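Local coordinates for protein ulvan Lyase-PL25 (Pseudoalteromonas sp. PLSV, PDB 5UAM) that cleaves ulvan, the sulfated cell-wall polysaccharide of green seaweeds, as a polysaccharide lyase of family 25 built on a beta-propeller fold, at residues G363-T368 / I373-T378. Numbering follows the deposited sequence.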
# COMPACT_ATOMS: atom_id res chain seq x y z
N GLY A 363 -9.87 3.48 -1.53
CA GLY A 363 -9.97 4.15 -0.25
C GLY A 363 -9.45 3.28 0.87
O GLY A 363 -9.42 2.06 0.75
N ASP A 364 -9.04 3.93 1.94
CA ASP A 364 -8.72 3.25 3.20
C ASP A 364 -9.81 3.61 4.20
O ASP A 364 -10.59 4.55 4.00
CB ASP A 364 -7.33 3.67 3.70
CG ASP A 364 -6.72 2.72 4.72
OD1 ASP A 364 -7.27 1.62 4.99
OD2 ASP A 364 -5.63 3.07 5.24
N PHE A 365 -9.89 2.85 5.29
CA PHE A 365 -10.99 3.04 6.22
C PHE A 365 -10.50 2.93 7.65
O PHE A 365 -9.42 2.41 7.93
CB PHE A 365 -12.12 2.01 5.99
CG PHE A 365 -11.71 0.59 6.31
CD1 PHE A 365 -11.06 -0.20 5.37
CD2 PHE A 365 -11.97 0.05 7.56
CE1 PHE A 365 -10.69 -1.51 5.70
CE2 PHE A 365 -11.59 -1.23 7.87
CZ PHE A 365 -10.97 -2.01 6.95
N MET A 366 -11.32 3.46 8.54
CA MET A 366 -11.16 3.32 9.98
C MET A 366 -12.43 2.68 10.53
O MET A 366 -13.52 2.96 10.04
CB MET A 366 -10.99 4.70 10.62
CG MET A 366 -9.75 5.44 10.15
SD MET A 366 -9.55 7.02 10.95
CE MET A 366 -11.19 7.72 10.77
N VAL A 367 -12.28 1.85 11.54
CA VAL A 367 -13.41 1.16 12.14
C VAL A 367 -13.24 1.21 13.65
O VAL A 367 -12.12 1.07 14.17
CB VAL A 367 -13.53 -0.28 11.62
CG1 VAL A 367 -12.21 -1.04 11.77
CG2 VAL A 367 -14.66 -1.00 12.31
N THR A 368 -14.34 1.44 14.36
CA THR A 368 -14.35 1.47 15.81
C THR A 368 -15.21 0.31 16.27
O THR A 368 -14.76 -0.84 16.24
CB THR A 368 -14.81 2.85 16.31
OG1 THR A 368 -16.11 3.13 15.77
CG2 THR A 368 -13.84 3.93 15.86
N ILE A 373 -17.99 2.22 10.39
CA ILE A 373 -16.85 2.23 9.48
C ILE A 373 -16.87 3.52 8.67
O ILE A 373 -17.92 3.93 8.18
CB ILE A 373 -16.97 1.03 8.52
CG1 ILE A 373 -17.04 -0.29 9.31
CG2 ILE A 373 -15.83 1.01 7.53
CD1 ILE A 373 -18.11 -1.21 8.80
N ARG A 374 -15.71 4.16 8.54
CA ARG A 374 -15.56 5.38 7.75
C ARG A 374 -14.46 5.16 6.74
O ARG A 374 -13.34 4.80 7.11
CB ARG A 374 -15.10 6.56 8.61
CG ARG A 374 -16.06 7.15 9.59
CD ARG A 374 -15.31 8.18 10.43
NE ARG A 374 -15.22 9.49 9.78
CZ ARG A 374 -14.24 10.37 9.97
NH1 ARG A 374 -13.21 10.10 10.76
NH2 ARG A 374 -14.28 11.53 9.35
N TYR A 375 -14.76 5.39 5.46
CA TYR A 375 -13.75 5.40 4.41
C TYR A 375 -13.42 6.83 4.04
O TYR A 375 -14.31 7.68 3.97
CB TYR A 375 -14.27 4.73 3.14
CG TYR A 375 -14.11 3.23 3.09
CD1 TYR A 375 -15.01 2.41 3.73
CD2 TYR A 375 -13.05 2.65 2.42
CE1 TYR A 375 -14.86 1.03 3.70
CE2 TYR A 375 -12.89 1.28 2.37
CZ TYR A 375 -13.80 0.47 3.02
OH TYR A 375 -13.63 -0.90 2.96
N LEU A 376 -12.15 7.07 3.77
CA LEU A 376 -11.74 8.25 3.02
C LEU A 376 -11.38 7.71 1.64
O LEU A 376 -10.41 6.96 1.48
CB LEU A 376 -10.58 8.97 3.71
CG LEU A 376 -10.16 10.30 3.10
CD1 LEU A 376 -11.34 11.23 2.89
CD2 LEU A 376 -9.13 10.99 3.99
N THR A 377 -12.24 8.01 0.66
CA THR A 377 -12.19 7.34 -0.63
C THR A 377 -12.12 8.36 -1.76
O THR A 377 -12.72 9.43 -1.69
CB THR A 377 -13.37 6.37 -0.78
OG1 THR A 377 -13.48 5.91 -2.14
CG2 THR A 377 -14.62 7.01 -0.40
N THR A 378 -11.36 8.01 -2.79
CA THR A 378 -11.34 8.83 -3.99
C THR A 378 -12.09 8.16 -5.12
O THR A 378 -12.04 6.94 -5.30
CB THR A 378 -9.92 9.24 -4.41
OG1 THR A 378 -10.00 10.14 -5.53
CG2 THR A 378 -9.10 8.07 -4.83
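Met366 and Arg374 form a hydrogen-bonded antiparallel pair in a hairpin whose strands 363-367 and 373-378 run at 156° to each other. Met366 N gives to Arg374 O at 2.8 Å, and Arg374 N returns the bond to Met366 O at 2.9 Å. Toward Gly363 the ladder slackens: Leu376 N still reaches Asp364 O at 3.0 Å, but the return bond from Asp364 N to Leu376 O is weak. Gly363 sits opposite Thr377, where a side chain would collide with Thr377 CB.

One face carries Phe365, Val367, Ile373 and Tyr375. Phe365 CB stands over the centre of the Tyr375 ring, 3.5 Å from its centroid and almost on the ring normal, a CH-pi contact. Because Phe365 CG lies between the backbone N and carbonyl carbon (chi1 67°), its ring runs beside the tyrosine, the two planes 39° apart, with CD1 3.6 Å from Tyr375 OH. Gly363 O lies at the edge of the tyrosine ring. Ile373 CG2 packs against Phe365 CD2 at 4.0 Å, while its CG1 touches Val367 CG2. Tyr375 OH is hydrogen-bonded to His339 ND1, so an alanine here would probably leave that histidine without its phenolic partner and open a gap beneath Phe365 CB.

Met366 and Arg374 lie alongside each other on the other face, where the guanidinium forms a salt bridge with Glu446 and a cation-pi contact with Trp389, and Asp364 OD1 is hydrogen-bonded to His310.

The pair forms the first two strands of a four-stranded antiparallel propeller blade. Strand 384-392 continues the sheet beyond 373-378, while Phe365 and Tyr375 pack on Ala320 of strand 317-324 in the preceding blade.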